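Local coordinates for protein RNA-dependent RNA polymerase (Qualyub virus, PDB 6DX1) that contains a viral OTU-domain cysteine protease that probably removes ubiquitin, and perhaps ubiquitin-like modifiers, from host proteins, at residues Asn55-Ile58 and Glu59-Met63; Pro85-Tyr88 and Ala89-Ser92. All coordinates share one frame; numbering follows the deposited sequence.

Contact 1: residues Asn55-Ile58 and Glu59-Met63; sequences NGWI and EVKNM
The backbone N of Glu59 turns back to the carbonyl of Gly56, the N-cap residue of helix 57-70, but the bond is weak and strongly bent, with an N-H...O angle of 121°. The Glu59 side chain starts next to the same carbonyl and, bent at its second torsion, brings OE2 within a weak 3.4 Å bond of Asn62 ND2. Val60 N makes the first i-to-i+4 bond, long and weak, to Gly56 O, while its CG2 methyl lies 3.7 Å from that oxygen. From Lys61 on these bonds are firmer: its N meets Trp57 O at 3.1 Å. The lysine chain then runs alongside the Trp57 side chain, and its CD comes to the edge of the indole, close to the ring plane, 4.1 Å from CD1. Trp57 sets its indole there with CG between backbone N and carbonyl carbon (chi1 86°). Ile58 CG1 lies 3.5 Å above one face of the Trp57 indole, toward its rim, and Arg44 makes a cation-pi contact with the ring. Lys61 NZ is hydrogen-bonded to Ser92 O. Asn62 N makes the shorter bond to Ile58 O, 2.8 Å, and its amide slants across the isoleucine, putting ND2 3.9 Å from CG2; OD1 is taken by Arg65. In this OTU-like fold the segment packs by Val60 and Lys61 against Phe43 of helix 41-51, with Glu59 and Met63 touching Tyr51 of the same helix, while Val60 and Met63 also reach Leu107 of helix 101-111.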
loop_
_atom_site.group_PDB
_atom_site.type_symbol
_atom_site.label_atom_id
_atom_site.label_comp_id
_atom_site.label_asym_id
_atom_site.label_seq_id
_atom_site.Cartn_x
_atom_site.Cartn_y
_atom_site.Cartn_z
ATOM N N ASN A 55 -4.093 14.360 6.202
ATOM C CA ASN A 55 -3.542 15.650 5.797
ATOM C C ASN A 55 -2.039 15.613 5.563
ATOM O O ASN A 55 -1.497 16.555 4.969
ATOM C CB ASN A 55 -3.856 16.718 6.859
ATOM C CG ASN A 55 -5.348 16.972 7.024
ATOM O OD1 ASN A 55 -6.179 16.309 6.407
ATOM N ND2 ASN A 55 -5.692 17.929 7.884
ATOM N N GLY A 56 -1.350 14.561 6.012
ATOM C CA GLY A 56 0.081 14.493 5.807
ATOM C C GLY A 56 0.509 13.689 4.592
ATOM O O GLY A 56 1.635 13.195 4.558
ATOM N N TRP A 57 -0.343 13.579 3.568
ATOM C CA TRP A 57 0.008 12.741 2.421
ATOM C C TRP A 57 1.270 13.216 1.705
ATOM O O TRP A 57 2.000 12.388 1.152
ATOM C CB TRP A 57 -1.177 12.649 1.443
ATOM C CG TRP A 57 -1.224 13.763 0.449
ATOM C CD1 TRP A 57 -0.615 13.802 -0.778
ATOM C CD2 TRP A 57 -1.909 15.003 0.597
ATOM N NE1 TRP A 57 -0.875 14.999 -1.395
ATOM C CE2 TRP A 57 -1.676 15.750 -0.573
ATOM C CE3 TRP A 57 -2.703 15.554 1.606
ATOM C CZ2 TRP A 57 -2.197 17.029 -0.759
ATOM C CZ3 TRP A 57 -3.221 16.826 1.417
ATOM C CH2 TRP A 57 -2.966 17.545 0.243
ATOM N N ILE A 58 1.557 14.531 1.692
ATOM C CA ILE A 58 2.776 15.011 1.039
ATOM C C ILE A 58 4.015 14.477 1.746
ATOM O O ILE A 58 5.016 14.134 1.104
ATOM C CB ILE A 58 2.798 16.551 0.978
ATOM C CG1 ILE A 58 1.688 17.049 0.059
ATOM C CG2 ILE A 58 4.167 17.038 0.470
ATOM C CD1 ILE A 58 1.950 16.770 -1.393
ATOM N N GLU A 59 3.982 14.416 3.076
ATOM C CA GLU A 59 5.129 13.869 3.795
ATOM C C GLU A 59 5.367 12.410 3.433
ATOM O O GLU A 59 6.516 11.953 3.436
ATOM C CB GLU A 59 4.933 14.008 5.299
ATOM C CG GLU A 59 4.996 15.448 5.800
ATOM C CD GLU A 59 6.168 16.237 5.234
ATOM O OE1 GLU A 59 5.969 17.434 4.925
ATOM O OE2 GLU A 59 7.279 15.670 5.089
ATOM N N VAL A 60 4.302 11.661 3.142
ATOM C CA VAL A 60 4.493 10.281 2.706
ATOM C C VAL A 60 5.153 10.254 1.335
ATOM O O VAL A 60 6.069 9.460 1.091
ATOM C CB VAL A 60 3.160 9.508 2.708
ATOM C CG1 VAL A 60 3.393 8.042 2.323
ATOM C CG2 VAL A 60 2.489 9.586 4.072
ATOM N N LYS A 61 4.705 11.119 0.415
ATOM C CA LYS A 61 5.365 11.194 -0.888
ATOM C C LYS A 61 6.831 11.555 -0.718
ATOM O O LYS A 61 7.704 10.960 -1.363
ATOM C CB LYS A 61 4.662 12.214 -1.794
ATOM C CG LYS A 61 3.198 11.889 -2.043
ATOM C CD LYS A 61 2.570 12.763 -3.130
ATOM C CE LYS A 61 3.075 12.369 -4.514
ATOM N NZ LYS A 61 2.391 13.131 -5.589
ATOM N N ASN A 62 7.117 12.506 0.180
ATOM C CA ASN A 62 8.492 12.925 0.445
ATOM C C ASN A 62 9.343 11.765 0.948
ATOM O O ASN A 62 10.487 11.588 0.513
ATOM C CB ASN A 62 8.513 14.053 1.481
ATOM C CG ASN A 62 8.111 15.393 0.913
ATOM O OD1 ASN A 62 8.157 15.616 -0.297
ATOM N ND2 ASN A 62 7.723 16.310 1.801
ATOM N N MET A 63 8.824 10.988 1.903
ATOM C CA MET A 63 9.657 9.941 2.489
ATOM C C MET A 63 9.914 8.824 1.486
ATOM O O MET A 63 10.976 8.197 1.523
ATOM C CB MET A 63 9.033 9.396 3.781
ATOM C CG MET A 63 7.764 8.587 3.604
ATOM S SD MET A 63 7.069 8.014 5.181
ATOM C CE MET A 63 6.788 9.560 6.050
#

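Contact 2: residues Pro85-Tyr88 and Ala89-Ser92; sequences PEHY and ARES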
loop_
_atom_site.group_PDB
_atom_site.type_symbol
_atom_site.label_atom_id
_atom_site.label_comp_id
_atom_site.label_asym_id
_atom_site.label_seq_id
_atom_site.Cartn_x
_atom_site.Cartn_y
_atom_site.Cartn_z
ATOM N N PRO A 85 16.880 7.229 -8.970
ATOM C CA PRO A 85 16.076 7.987 -7.993
ATOM C C PRO A 85 15.600 9.333 -8.508
ATOM O O PRO A 85 14.502 9.771 -8.145
ATOM C CB PRO A 85 17.025 8.147 -6.801
ATOM C CG PRO A 85 17.961 7.005 -6.905
ATOM C CD PRO A 85 18.153 6.769 -8.382
ATOM N N GLU A 86 16.394 9.998 -9.352
ATOM C CA GLU A 86 15.995 11.300 -9.869
ATOM C C GLU A 86 14.795 11.169 -10.796
ATOM O O GLU A 86 13.897 12.021 -10.785
ATOM C CB GLU A 86 17.179 11.964 -10.580
ATOM C CG GLU A 86 18.489 11.980 -9.763
ATOM C CD GLU A 86 19.208 10.631 -9.766
ATOM O OE1 GLU A 86 20.052 10.383 -8.884
ATOM O OE2 GLU A 86 18.925 9.816 -10.661
ATOM N N HIS A 87 14.759 10.102 -11.597
ATOM C CA HIS A 87 13.603 9.839 -12.450
ATOM C C HIS A 87 12.351 9.590 -11.613
ATOM O O HIS A 87 11.282 10.138 -11.908
ATOM C CB HIS A 87 13.902 8.649 -13.371
ATOM C CG HIS A 87 12.773 8.271 -14.280
ATOM N ND1 HIS A 87 12.661 7.018 -14.842
ATOM C CD2 HIS A 87 11.710 8.980 -14.727
ATOM C CE1 HIS A 87 11.572 6.967 -15.588
ATOM N NE2 HIS A 87 10.978 8.146 -15.538
ATOM N N TYR A 88 12.467 8.784 -10.552
ATOM C CA TYR A 88 11.310 8.556 -9.686
ATOM C C TYR A 88 10.835 9.855 -9.040
ATOM O O TYR A 88 9.629 10.124 -8.985
ATOM C CB TYR A 88 11.636 7.517 -8.607
ATOM C CG TYR A 88 10.515 7.383 -7.605
ATOM C CD1 TYR A 88 9.308 6.826 -7.981
ATOM C CD2 TYR A 88 10.649 7.865 -6.305
ATOM C CE1 TYR A 88 8.258 6.726 -7.090
ATOM C CE2 TYR A 88 9.601 7.769 -5.396
ATOM C CZ TYR A 88 8.405 7.200 -5.807
ATOM O OH TYR A 88 7.343 7.093 -4.937
ATOM N N ALA A 89 11.769 10.667 -8.535
ATOM C CA ALA A 89 11.388 11.925 -7.897
ATOM C C ALA A 89 10.673 12.839 -8.881
ATOM O O ALA A 89 9.678 13.487 -8.530
ATOM C CB ALA A 89 12.623 12.621 -7.324
ATOM N N ARG A 90 11.168 12.890 -10.122
ATOM C CA ARG A 90 10.565 13.732 -11.148
ATOM C C ARG A 90 9.126 13.325 -11.421
ATOM O O ARG A 90 8.231 14.176 -11.462
ATOM C CB ARG A 90 11.419 13.659 -12.424
ATOM C CG ARG A 90 10.781 14.144 -13.718
ATOM C CD ARG A 90 11.806 14.121 -14.860
ATOM N NE ARG A 90 13.188 14.106 -14.353
ATOM C CZ ARG A 90 14.063 13.127 -14.600
ATOM N NH1 ARG A 90 13.680 12.119 -15.361
ATOM N NH2 ARG A 90 15.300 13.129 -14.085
ATOM N N GLU A 91 8.877 12.026 -11.586
ATOM C CA GLU A 91 7.535 11.569 -11.923
ATOM C C GLU A 91 6.591 11.648 -10.728
ATOM O O GLU A 91 5.416 11.999 -10.886
ATOM C CB GLU A 91 7.590 10.143 -12.468
ATOM C CG GLU A 91 8.275 10.051 -13.824
ATOM C CD GLU A 91 7.503 10.786 -14.898
ATOM O OE1 GLU A 91 6.277 10.580 -14.992
ATOM O OE2 GLU A 91 8.121 11.581 -15.638
ATOM N N SER A 92 7.071 11.318 -9.527
ATOM C CA SER A 92 6.168 11.298 -8.385
ATOM C C SER A 92 5.756 12.695 -7.944
ATOM O O SER A 92 4.744 12.838 -7.251
ATOM C CB SER A 92 6.799 10.545 -7.209
ATOM O OG SER A 92 7.974 11.186 -6.756
#
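Tyr88 and Ser92, one turn apart on the short alpha-helix 85-92, form the tightly packed side of this contact. Ser92 CB sits over one face of the phenol ring in a CH-pi contact, 4.2 Å from the centroid and 21° off the normal. Tyr88 swings its ring into that place with CG anti to the backbone N (chi1 173°), and its hydroxyl is hydrogen-bonded to Glu103. Cys64 and Arg65 of helix 57-70 and Val102 and Ile106 of helix 101-111 also touch the Tyr88 side chain, so this side faces the interior. Ala89 belongs with it: its N bonds to Pro85 O, and its methyl touches that carbonyl and Arg65.

The other side carries longer, more exposed chains, which meet by van der Waals contact. Arg90 folds back over the preceding turn, laying one face of its guanidinium on Glu86 O and His87 CA. Its plane is only 16° from that of the His87 imidazole, although the two side chains cross nearly at right angles, with NH1 3.8 Å from His87 CD2. Glu91 brings its aliphatic CG within 3.7 Å of the same CD2, while His87 ND1 is bonded to Gln83 N. On the packed side, by contrast, two donors of one residue grip a single acceptor: Tyr88 O receives both Ser92 N, at 2.9 Å, and Ser92 OG, at 3.0 Å.

Overall arrangement
Lys61 NZ of contact 1 reaches Ser92 O of contact 2 at 2.9 Å, a lysine from one helix binding the carbonyl at the last residue of the other. Contact 1 forms the first turns of helix 57-70 and contact 2 makes up helix 85-92; their centres lie about 15 Å apart. Arg65 adds a second tie, bonding both Asn62 OD1 and Ser92 OG. Both contacts belong to the helical part of the OTU protease fold, beside its mixed sheet. Contact 1 packs against helix 41-51 and on Asn40 just before it, the region that in OTU proteases carries the catalytic cysteine, whereas contact 2 packs on helices 57-70 and 101-111.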